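Long-range contacts in UspA1 (Moraxella catarrhalis, PDB 3PR7), which acts as a trimeric cell-surface adhesin of Moraxella catarrhalis, binding fibronectin and the host receptor CEACAM1: residues Gly50-Thr61 against Gly65-Thr76; Gly110-Thr121 against Gly125-Thr136. All blocks are in the same frame, centred on the assembly; numbering follows the deposited sequence.

In the fold
Both interactions pair consecutive coils of the trimeric beta-roll head, stacked in parallel fifteen residues apart in sequence. The centres of the two interactions are about 19 Å apart and they do not touch. Each joins the same two strand series, so the backbone ladder and stacked asparagines recur. Interaction 1 lies about 32 Å from the chain centre, toward the N-terminal end, interaction 2 about 12 Å. Neither is uniformly core: alanines pack into the coil interior and Thr61, Thr76, Thr121 and Thr136 turn to a second subunit, while charged side chains like Glu54 lie nearer the surface. At equivalent places the Tyr59-Tyr74 stack gives way to an Asn119-Asn134 amide hydrogen bond, and Lys69 to Gln129.

Interaction 1 of 2, residues Gly50-Thr61 against Gly65-Thr76; sequences GLFNEATNEYST and GGYNKAKGRYST
The Tyr59 and Tyr74 rings form an offset stack, centroids 4.6 Å apart and planes at 14°, between successive coils of a parallel beta-roll, the YadA-like head of this trimeric adhesin. Tyr74 OH lies over one face of Tyr59, toward the rim, and Tyr59 CD1 over one face of Tyr74; Arg73 NH2 comes to the Tyr59 ring at its edge. Tyr89 continues the stack beyond Tyr74, and Tyr59 packs on Leu51 of a second subunit. The Arg73 guanidinium has Tyr74 CE2 over one face and Glu58 OE1 at its edge, in a salt bridge with Arg73 NE whose hydrogen bond is weak (3.3 Å). At the other end the Phe52 and Tyr67 rings are nearly parallel but slid apart, and Leu51 CD2 lies at the edge of Phe52. Tyr37 and Tyr82 extend this aromatic row in both directions, and Tyr67 packs on Tyr74 of the third subunit. Between the two ends the coils are laced by backbone bonds, Glu54 N to Asn68 O among them. Asn53 spans the coils with both amide atoms: OD1 accepts from Asn68 N at 3.0 Å, and ND2 donates to Gly65 O at 3.0 Å from above that carbonyl's plane.

Interaction 2 of 2, residues Gly110-Thr121 against Gly125-Thr136; sequences GGYNEATIENST and GGYNQAKGRNST
Asn113 reaches across to Gly125 and Asn128 and ties two consecutive coils of the parallel beta-roll together. Its CB packs 3.8 Å from Asn128 O; CG, beside the backbone N (chi1 -64°), comes 3.6 Å from Gly125 O, which brings the amide over to the next coil. OD1 accepts from Asn128 N at 2.8 Å, in the carbonyl plane. ND2 donates to Gly125 O, also at 2.8 Å, from above that carbonyl's plane; Gly111 N reaches the same oxygen from the opposite face, so two donors grip it. The step repeats: Asn98 OD1 accepts from Asn113 N, and Asn128 OD1 from Asn143 N, making an asparagine ladder.

On the outer face, Glu114 runs alongside Gln129 and takes a nearly straight bond (173°) from Gln129 NE2 to OE1, on the syn side but 31° out of the carboxylate plane. Lys131 NZ adds a long salt bridge to this OE1, probably steadying its negative charge. At the coil's end, before the strands, the Tyr112 and Tyr127 rings lie almost parallel yet barely overlap; Tyr112 CB sits over the Tyr127 face, 3.9 Å from its centroid, in a CH-pi contact.

At the far turn Asn119 ND2 donates to Asn134 OD1 at 3.2 Å, while Asn134 ND2 donates to Asp149 OD1 of the next coil.

Strands 114-115 and 129-130 lie between 99-100 and 144-145 in their parallel series. Asn113, Asn128 and Ala130 pack inward on Val122 of strand 121-122, and Thr121 and Thr136 face Gly125 and Gly140 of a second subunit.

Interaction 1 of 2, residues Gly50-Thr61 against Gly65-Thr76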
loop_
_atom_site.group_PDB
_atom_site.type_symbol
_atom_site.label_atom_id
_atom_site.label_comp_id
_atom_site.label_asym_id
_atom_site.label_seq_id
_atom_site.Cartn_x
_atom_site.Cartn_y
_atom_site.Cartn_z
ATOM N N GLY A 50 -33.612 -17.017 7.560
ATOM C CA GLY A 50 -32.595 -17.977 7.153
ATOM C C GLY A 50 -32.662 -19.277 7.928
ATOM O O GLY A 50 -33.739 -19.718 8.324
ATOM N N LEU A 51 -31.504 -19.890 8.151
ATOM C CA LEU A 51 -31.455 -21.231 8.714
ATOM C C LEU A 51 -30.299 -21.432 9.695
ATOM O O LEU A 51 -29.150 -21.127 9.378
ATOM C CB LEU A 51 -31.391 -22.268 7.584
ATOM C CG LEU A 51 -31.287 -23.693 8.133
ATOM C CD1 LEU A 51 -32.596 -24.293 8.641
ATOM C CD2 LEU A 51 -30.472 -24.648 7.294
ATOM N N PHE A 52 -30.624 -21.954 10.879
ATOM C CA PHE A 52 -29.647 -22.286 11.930
ATOM C C PHE A 52 -28.734 -21.139 12.365
ATOM O O PHE A 52 -27.547 -21.341 12.643
ATOM C CB PHE A 52 -28.820 -23.522 11.554
ATOM C CG PHE A 52 -29.459 -24.811 11.952
ATOM C CD1 PHE A 52 -29.527 -25.180 13.295
ATOM C CD2 PHE A 52 -29.998 -25.660 10.995
ATOM C CE1 PHE A 52 -30.123 -26.373 13.678
ATOM C CE2 PHE A 52 -30.600 -26.857 11.365
ATOM C CZ PHE A 52 -30.663 -27.214 12.713
ATOM N N ASN A 53 -29.301 -19.941 12.432
ATOM C CA ASN A 53 -28.563 -18.776 12.887
ATOM C C ASN A 53 -28.701 -18.593 14.398
ATOM O O ASN A 53 -29.785 -18.769 14.950
ATOM C CB ASN A 53 -29.014 -17.527 12.121
ATOM C CG ASN A 53 -28.707 -17.613 10.628
ATOM O OD1 ASN A 53 -27.593 -17.957 10.229
ATOM N ND2 ASN A 53 -29.694 -17.293 9.800
ATOM N N GLU A 54 -27.591 -18.276 15.060
ATOM C CA GLU A 54 -27.577 -18.024 16.502
ATOM C C GLU A 54 -27.165 -16.589 16.797
ATOM O O GLU A 54 -26.024 -16.198 16.550
ATOM C CB GLU A 54 -26.612 -18.970 17.219
ATOM C CG GLU A 54 -27.182 -20.320 17.612
ATOM C CD GLU A 54 -26.278 -21.071 18.584
ATOM O OE1 GLU A 54 -25.078 -21.263 18.275
ATOM O OE2 GLU A 54 -26.770 -21.473 19.660
ATOM N N ALA A 55 -28.096 -15.804 17.325
ATOM C CA ALA A 55 -27.782 -14.457 17.782
ATOM C C ALA A 55 -28.008 -14.363 19.284
ATOM O O ALA A 55 -29.144 -14.255 19.746
ATOM C CB ALA A 55 -28.612 -13.422 17.038
ATOM N N THR A 56 -26.919 -14.431 20.044
ATOM C CA THR A 56 -26.987 -14.333 21.501
ATOM C C THR A 56 -26.422 -12.989 21.953
ATOM O O THR A 56 -26.070 -12.150 21.122
ATOM C CB THR A 56 -26.244 -15.503 22.210
ATOM O OG1 THR A 56 -24.828 -15.273 22.194
ATOM C CG2 THR A 56 -26.559 -16.844 21.541
ATOM N N ASN A 57 -26.344 -12.795 23.269
ATOM C CA ASN A 57 -25.821 -11.565 23.864
ATOM C C ASN A 57 -26.752 -10.373 23.649
ATOM O O ASN A 57 -27.888 -10.537 23.203
ATOM C CB ASN A 57 -24.415 -11.259 23.335
ATOM C CG ASN A 57 -23.437 -10.942 24.442
ATOM O OD1 ASN A 57 -22.985 -9.804 24.583
ATOM N ND2 ASN A 57 -23.113 -11.952 25.245
ATOM N N GLU A 58 -26.269 -9.177 23.969
ATOM C CA GLU A 58 -27.076 -7.970 23.840
ATOM C C GLU A 58 -26.787 -7.214 22.545
ATOM O O GLU A 58 -25.627 -6.987 22.187
ATOM C CB GLU A 58 -26.887 -7.060 25.057
ATOM C CG GLU A 58 -27.435 -7.640 26.361
ATOM C CD GLU A 58 -27.276 -6.701 27.550
ATOM O OE1 GLU A 58 -26.567 -5.678 27.432
ATOM O OE2 GLU A 58 -27.862 -6.995 28.614
ATOM N N TYR A 59 -27.864 -6.844 21.852
ATOM C CA TYR A 59 -27.830 -6.030 20.626
ATOM C C TYR A 59 -27.075 -6.642 19.434
ATOM O O TYR A 59 -26.542 -5.906 18.598
ATOM C CB TYR A 59 -27.290 -4.618 20.895
ATOM C CG TYR A 59 -27.764 -3.954 22.169
ATOM C CD1 TYR A 59 -26.926 -3.868 23.279
ATOM C CD2 TYR A 59 -29.035 -3.390 22.260
ATOM C CE1 TYR A 59 -27.344 -3.249 24.453
ATOM C CE2 TYR A 59 -29.465 -2.769 23.432
ATOM C CZ TYR A 59 -28.612 -2.702 24.523
ATOM O OH TYR A 59 -29.025 -2.089 25.685
ATOM N N SER A 60 -27.025 -7.969 19.350
ATOM C CA SER A 60 -26.393 -8.630 18.204
ATOM C C SER A 60 -27.346 -8.699 17.010
ATOM O O SER A 60 -28.560 -8.518 17.160
ATOM C CB SER A 60 -25.878 -10.018 18.583
ATOM O OG SER A 60 -26.941 -10.870 18.963
ATOM N N THR A 61 -26.787 -8.959 15.828
ATOM C CA THR A 61 -27.524 -8.879 14.566
ATOM C C THR A 61 -27.078 -9.946 13.572
ATOM O O THR A 61 -25.883 -10.084 13.297
ATOM C CB THR A 61 -27.306 -7.501 13.888
ATOM O OG1 THR A 61 -27.537 -6.447 14.830
ATOM C CG2 THR A 61 -28.227 -7.320 12.680
ATOM N N GLY A 65 -29.037 -15.752 5.897
ATOM C CA GLY A 65 -28.107 -16.806 5.516
ATOM C C GLY A 65 -28.243 -18.031 6.397
ATOM O O GLY A 65 -29.298 -18.268 6.985
ATOM N N GLY A 66 -27.168 -18.804 6.495
ATOM C CA GLY A 66 -27.201 -20.047 7.248
ATOM C C GLY A 66 -26.035 -20.255 8.194
ATOM O O GLY A 66 -24.905 -19.856 7.902
ATOM N N TYR A 67 -26.328 -20.878 9.336
ATOM C CA TYR A 67 -25.314 -21.364 10.281
ATOM C C TYR A 67 -24.374 -20.276 10.803
ATOM O O TYR A 67 -23.224 -20.551 11.164
ATOM C CB TYR A 67 -24.522 -22.526 9.669
ATOM C CG TYR A 67 -25.396 -23.575 9.018
ATOM C CD1 TYR A 67 -25.926 -24.628 9.763
ATOM C CD2 TYR A 67 -25.700 -23.512 7.659
ATOM C CE1 TYR A 67 -26.738 -25.585 9.172
ATOM C CE2 TYR A 67 -26.507 -24.467 7.059
ATOM C CZ TYR A 67 -27.019 -25.500 7.820
ATOM O OH TYR A 67 -27.812 -26.450 7.224
ATOM N N ASN A 68 -24.874 -19.046 10.846
ATOM C CA ASN A 68 -24.106 -17.921 11.355
ATOM C C ASN A 68 -24.259 -17.799 12.866
ATOM O O ASN A 68 -25.308 -18.132 13.416
ATOM C CB ASN A 68 -24.523 -16.628 10.652
ATOM C CG ASN A 68 -24.207 -16.644 9.165
ATOM O OD1 ASN A 68 -23.116 -17.043 8.750
ATOM N ND2 ASN A 68 -25.162 -16.209 8.355
ATOM N N LYS A 69 -23.204 -17.340 13.532
ATOM C CA LYS A 69 -23.226 -17.177 14.984
ATOM C C LYS A 69 -22.735 -15.800 15.413
ATOM O O LYS A 69 -21.545 -15.495 15.331
ATOM C CB LYS A 69 -22.415 -18.277 15.673
ATOM C CG LYS A 69 -23.084 -19.638 15.660
ATOM C CD LYS A 69 -22.135 -20.724 16.144
ATOM C CE LYS A 69 -22.827 -22.077 16.179
ATOM N NZ LYS A 69 -21.949 -23.163 16.690
ATOM N N ALA A 70 -23.675 -14.971 15.855
ATOM C CA ALA A 70 -23.356 -13.670 16.419
ATOM C C ALA A 70 -23.521 -13.708 17.933
ATOM O O ALA A 70 -24.532 -13.257 18.475
ATOM C CB ALA A 70 -24.228 -12.585 15.803
ATOM N N LYS A 71 -22.533 -14.288 18.606
ATOM C CA LYS A 71 -22.392 -14.150 20.052
ATOM C C LYS A 71 -21.660 -12.824 20.237
ATOM O O LYS A 71 -21.265 -12.207 19.252
ATOM C CB LYS A 71 -21.578 -15.311 20.631
ATOM C CG LYS A 71 -21.596 -16.577 19.777
ATOM C CD LYS A 71 -21.371 -17.826 20.611
ATOM C CE LYS A 71 -20.728 -18.934 19.786
ATOM N NZ LYS A 71 -20.457 -20.147 20.608
ATOM N N GLY A 72 -21.482 -12.362 21.467
ATOM C CA GLY A 72 -20.763 -11.102 21.674
ATOM C C GLY A 72 -21.603 -9.850 21.466
ATOM O O GLY A 72 -22.447 -9.785 20.566
ATOM N N ARG A 73 -21.340 -8.849 22.301
ATOM C CA ARG A 73 -22.154 -7.639 22.400
ATOM C C ARG A 73 -22.016 -6.747 21.174
ATOM O O ARG A 73 -20.903 -6.424 20.761
ATOM C CB ARG A 73 -21.746 -6.870 23.657
ATOM C CG ARG A 73 -22.841 -6.035 24.278
ATOM C CD ARG A 73 -22.448 -5.609 25.686
ATOM N NE ARG A 73 -23.519 -4.872 26.351
ATOM C CZ ARG A 73 -23.511 -3.559 26.575
ATOM N NH1 ARG A 73 -22.476 -2.816 26.197
ATOM N NH2 ARG A 73 -24.541 -2.988 27.186
ATOM N N TYR A 74 -23.154 -6.355 20.601
ATOM C CA TYR A 74 -23.206 -5.510 19.398
ATOM C C TYR A 74 -22.559 -6.144 18.160
ATOM O O TYR A 74 -22.046 -5.434 17.289
ATOM C CB TYR A 74 -22.582 -4.135 19.653
ATOM C CG TYR A 74 -23.388 -3.209 20.529
ATOM C CD1 TYR A 74 -24.517 -2.559 20.035
ATOM C CD2 TYR A 74 -23.003 -2.955 21.844
ATOM C CE1 TYR A 74 -25.255 -1.692 20.836
ATOM C CE2 TYR A 74 -23.732 -2.089 22.654
ATOM C CZ TYR A 74 -24.856 -1.462 22.143
ATOM O OH TYR A 74 -25.584 -0.609 22.938
ATOM N N SER A 75 -22.586 -7.473 18.087
ATOM C CA SER A 75 -22.078 -8.200 16.925
ATOM C C SER A 75 -22.965 -7.986 15.711
ATOM O O SER A 75 -24.150 -7.654 15.844
ATOM C CB SER A 75 -22.012 -9.692 17.219
ATOM O OG SER A 75 -21.250 -9.934 18.378
ATOM N N THR A 76 -22.387 -8.180 14.531
ATOM C CA THR A 76 -23.127 -8.078 13.285
ATOM C C THR A 76 -22.600 -9.073 12.260
ATOM O O THR A 76 -21.399 -9.107 11.967
ATOM C CB THR A 76 -23.033 -6.664 12.676
ATOM O OG1 THR A 76 -23.264 -5.678 13.689
ATOM C CG2 THR A 76 -24.054 -6.496 11.555
#

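Interaction 2 of 2, residues Gly110-Thr121 against Gly125-Thr136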
loop_
_atom_site.group_PDB
_atom_site.type_symbol
_atom_site.label_atom_id
_atom_site.label_comp_id
_atom_site.label_asym_id
_atom_site.label_seq_id
_atom_site.Cartn_x
_atom_site.Cartn_y
_atom_site.Cartn_z
ATOM N N GLY A 110 -15.762 -12.437 1.822
ATOM C CA GLY A 110 -14.813 -13.433 1.336
ATOM C C GLY A 110 -14.939 -14.765 2.049
ATOM O O GLY A 110 -15.969 -15.062 2.658
ATOM N N GLY A 111 -13.887 -15.571 1.980
ATOM C CA GLY A 111 -13.926 -16.908 2.561
ATOM C C GLY A 111 -12.780 -17.229 3.497
ATOM O O GLY A 111 -11.616 -16.954 3.186
ATOM N N TYR A 112 -13.121 -17.812 4.645
ATOM C CA TYR A 112 -12.143 -18.349 5.596
ATOM C C TYR A 112 -11.158 -17.300 6.103
ATOM O O TYR A 112 -9.964 -17.568 6.254
ATOM C CB TYR A 112 -11.411 -19.552 4.991
ATOM C CG TYR A 112 -12.344 -20.662 4.570
ATOM C CD1 TYR A 112 -12.899 -20.689 3.292
ATOM C CD2 TYR A 112 -12.682 -21.681 5.456
ATOM C CE1 TYR A 112 -13.771 -21.696 2.907
ATOM C CE2 TYR A 112 -13.546 -22.697 5.081
ATOM C CZ TYR A 112 -14.093 -22.699 3.807
ATOM O OH TYR A 112 -14.952 -23.715 3.432
ATOM N N ASN A 113 -11.674 -16.105 6.367
ATOM C CA ASN A 113 -10.868 -15.015 6.891
ATOM C C ASN A 113 -10.973 -14.915 8.409
ATOM O O ASN A 113 -11.986 -15.307 8.995
ATOM C CB ASN A 113 -11.277 -13.703 6.225
ATOM C CG ASN A 113 -11.012 -13.700 4.724
ATOM O OD1 ASN A 113 -9.958 -14.149 4.262
ATOM N ND2 ASN A 113 -11.967 -13.188 3.957
ATOM N N GLU A 114 -9.923 -14.401 9.045
ATOM C CA GLU A 114 -9.882 -14.274 10.503
ATOM C C GLU A 114 -9.388 -12.902 10.942
ATOM O O GLU A 114 -8.288 -12.489 10.574
ATOM C CB GLU A 114 -8.979 -15.347 11.117
ATOM C CG GLU A 114 -9.518 -16.768 11.053
ATOM C CD GLU A 114 -8.458 -17.818 11.377
ATOM O OE1 GLU A 114 -7.262 -17.464 11.502
ATOM O OE2 GLU A 114 -8.822 -19.007 11.505
ATOM N N ALA A 115 -10.211 -12.204 11.719
ATOM C CA ALA A 115 -9.803 -10.975 12.397
ATOM C C ALA A 115 -9.937 -11.215 13.898
ATOM O O ALA A 115 -11.047 -11.261 14.431
ATOM C CB ALA A 115 -10.660 -9.799 11.946
ATOM N N THR A 116 -8.803 -11.376 14.573
ATOM C CA THR A 116 -8.801 -11.977 15.911
ATOM C C THR A 116 -8.473 -11.060 17.093
ATOM O O THR A 116 -8.728 -11.429 18.238
ATOM C CB THR A 116 -7.883 -13.219 15.963
ATOM O OG1 THR A 116 -6.536 -12.828 15.681
ATOM C CG2 THR A 116 -8.331 -14.263 14.945
ATOM N N ILE A 117 -7.907 -9.884 16.837
ATOM C CA ILE A 117 -7.586 -8.953 17.927
ATOM C C ILE A 117 -8.252 -7.589 17.744
ATOM O O ILE A 117 -8.836 -7.309 16.698
ATOM C CB ILE A 117 -6.048 -8.810 18.167
ATOM C CG1 ILE A 117 -5.426 -10.172 18.488
ATOM C CG2 ILE A 117 -5.750 -7.835 19.315
ATOM C CD1 ILE A 117 -4.147 -10.115 19.332
ATOM N N GLU A 118 -8.176 -6.763 18.788
ATOM C CA GLU A 118 -8.735 -5.417 18.794
ATOM C C GLU A 118 -8.366 -4.632 17.539
ATOM O O GLU A 118 -7.194 -4.573 17.153
ATOM C CB GLU A 118 -8.281 -4.660 20.045
ATOM C CG GLU A 118 -9.058 -3.374 20.307
ATOM C CD GLU A 118 -8.560 -2.603 21.520
ATOM O OE1 GLU A 118 -7.326 -2.506 21.721
ATOM O OE2 GLU A 118 -9.413 -2.079 22.267
ATOM N N ASN A 119 -9.390 -4.057 16.908
ATOM C CA ASN A 119 -9.244 -3.160 15.755
ATOM C C ASN A 119 -8.657 -3.787 14.489
ATOM O O ASN A 119 -8.260 -3.071 13.569
ATOM C CB ASN A 119 -8.455 -1.897 16.131
ATOM C CG ASN A 119 -9.138 -1.075 17.207
ATOM O OD1 ASN A 119 -10.346 -0.828 17.149
ATOM N ND2 ASN A 119 -8.362 -0.630 18.193
ATOM N N SER A 120 -8.602 -5.113 14.434
ATOM C CA SER A 120 -8.075 -5.781 13.244
ATOM C C SER A 120 -9.130 -5.804 12.140
ATOM O O SER A 120 -10.332 -5.805 12.425
ATOM C CB SER A 120 -7.563 -7.187 13.569
ATOM O OG SER A 120 -8.591 -8.004 14.094
ATOM N N THR A 121 -8.676 -5.797 10.888
ATOM C CA THR A 121 -9.582 -5.733 9.743
ATOM C C THR A 121 -9.145 -6.628 8.590
ATOM O O THR A 121 -7.961 -6.711 8.252
ATOM C CB THR A 121 -9.747 -4.279 9.220
ATOM O OG1 THR A 121 -10.230 -3.438 10.275
ATOM C CG2 THR A 121 -10.735 -4.214 8.052
ATOM N N GLY A 125 -11.431 -11.281 0.313
ATOM C CA GLY A 125 -10.540 -12.289 -0.242
ATOM C C GLY A 125 -10.630 -13.598 0.516
ATOM O O GLY A 125 -11.608 -13.847 1.227
ATOM N N GLY A 126 -9.603 -14.434 0.373
ATOM C CA GLY A 126 -9.607 -15.768 0.967
ATOM C C GLY A 126 -8.419 -16.084 1.854
ATOM O O GLY A 126 -7.279 -15.738 1.533
ATOM N N TYR A 127 -8.706 -16.743 2.977
ATOM C CA TYR A 127 -7.691 -17.264 3.903
ATOM C C TYR A 127 -6.742 -16.199 4.443
ATOM O O TYR A 127 -5.556 -16.454 4.657
ATOM C CB TYR A 127 -6.923 -18.430 3.270
ATOM C CG TYR A 127 -7.811 -19.595 2.908
ATOM C CD1 TYR A 127 -8.136 -20.569 3.853
ATOM C CD2 TYR A 127 -8.336 -19.718 1.620
ATOM C CE1 TYR A 127 -8.955 -21.638 3.521
ATOM C CE2 TYR A 127 -9.153 -20.777 1.281
ATOM C CZ TYR A 127 -9.459 -21.730 2.231
ATOM O OH TYR A 127 -10.266 -22.769 1.868
ATOM N N ASN A 128 -7.282 -15.008 4.670
ATOM C CA ASN A 128 -6.513 -13.908 5.219
ATOM C C ASN A 128 -6.649 -13.855 6.734
ATOM O O ASN A 128 -7.706 -14.175 7.282
ATOM C CB ASN A 128 -6.945 -12.592 4.577
ATOM C CG ASN A 128 -6.595 -12.527 3.100
ATOM O OD1 ASN A 128 -5.472 -12.847 2.705
ATOM N ND2 ASN A 128 -7.557 -12.118 2.274
ATOM N N GLN A 129 -5.568 -13.468 7.405
ATOM C CA GLN A 129 -5.541 -13.415 8.860
ATOM C C GLN A 129 -4.970 -12.097 9.366
ATOM O O GLN A 129 -3.794 -11.790 9.156
ATOM C CB GLN A 129 -4.722 -14.576 9.424
ATOM C CG GLN A 129 -5.253 -15.963 9.102
ATOM C CD GLN A 129 -4.279 -17.055 9.497
ATOM O OE1 GLN A 129 -3.194 -17.177 8.926
ATOM N NE2 GLN A 129 -4.666 -17.862 10.476
ATOM N N ALA A 130 -5.818 -11.314 10.022
ATOM C CA ALA A 130 -5.374 -10.137 10.752
ATOM C C ALA A 130 -5.348 -10.500 12.234
ATOM O O ALA A 130 -6.386 -10.508 12.909
ATOM C CB ALA A 130 -6.293 -8.950 10.482
ATOM N N LYS A 131 -4.150 -10.828 12.718
ATOM C CA LYS A 131 -3.951 -11.348 14.069
ATOM C C LYS A 131 -3.254 -10.356 14.996
ATOM O O LYS A 131 -3.151 -10.594 16.200
ATOM C CB LYS A 131 -3.120 -12.629 14.026
ATOM C CG LYS A 131 -3.851 -13.892 13.620
ATOM C CD LYS A 131 -2.915 -15.080 13.846
ATOM C CE LYS A 131 -3.382 -16.350 13.154
ATOM N NZ LYS A 131 -4.547 -16.981 13.843
ATOM N N GLY A 132 -2.750 -9.263 14.431
ATOM C CA GLY A 132 -2.098 -8.228 15.223
ATOM C C GLY A 132 -3.076 -7.162 15.662
ATOM O O GLY A 132 -4.116 -6.969 15.033
ATOM N N ARG A 133 -2.760 -6.468 16.750
ATOM C CA ARG A 133 -3.596 -5.356 17.168
ATOM C C ARG A 133 -3.449 -4.219 16.158
ATOM O O ARG A 133 -2.332 -3.855 15.779
ATOM C CB ARG A 133 -3.256 -4.896 18.583
ATOM C CG ARG A 133 -4.422 -4.197 19.272
ATOM C CD ARG A 133 -4.080 -3.793 20.697
ATOM N NE ARG A 133 -2.775 -3.140 20.770
ATOM C CZ ARG A 133 -2.576 -1.874 21.128
ATOM N NH1 ARG A 133 -3.599 -1.095 21.464
ATOM N NH2 ARG A 133 -1.341 -1.389 21.156
ATOM N N ASN A 134 -4.590 -3.692 15.711
ATOM C CA ASN A 134 -4.645 -2.658 14.669
ATOM C C ASN A 134 -4.120 -3.131 13.310
ATOM O O ASN A 134 -3.784 -2.311 12.454
ATOM C CB ASN A 134 -3.902 -1.380 15.101
ATOM C CG ASN A 134 -4.287 -0.911 16.494
ATOM O OD1 ASN A 134 -5.449 -0.991 16.894
ATOM N ND2 ASN A 134 -3.310 -0.403 17.235
ATOM N N SER A 135 -4.043 -4.446 13.111
ATOM C CA SER A 135 -3.535 -4.988 11.848
ATOM C C SER A 135 -4.607 -4.958 10.768
ATOM O O SER A 135 -5.801 -4.939 11.068
ATOM C CB SER A 135 -2.970 -6.402 12.022
ATOM O OG SER A 135 -3.978 -7.316 12.412
ATOM N N THR A 136 -4.167 -4.950 9.513
ATOM C CA THR A 136 -5.060 -4.815 8.367
ATOM C C THR A 136 -4.608 -5.706 7.219
ATOM O O THR A 136 -3.432 -5.707 6.845
ATOM C CB THR A 136 -5.085 -3.357 7.850
ATOM O OG1 THR A 136 -5.265 -2.453 8.949
ATOM C CG2 THR A 136 -6.200 -3.151 6.837
#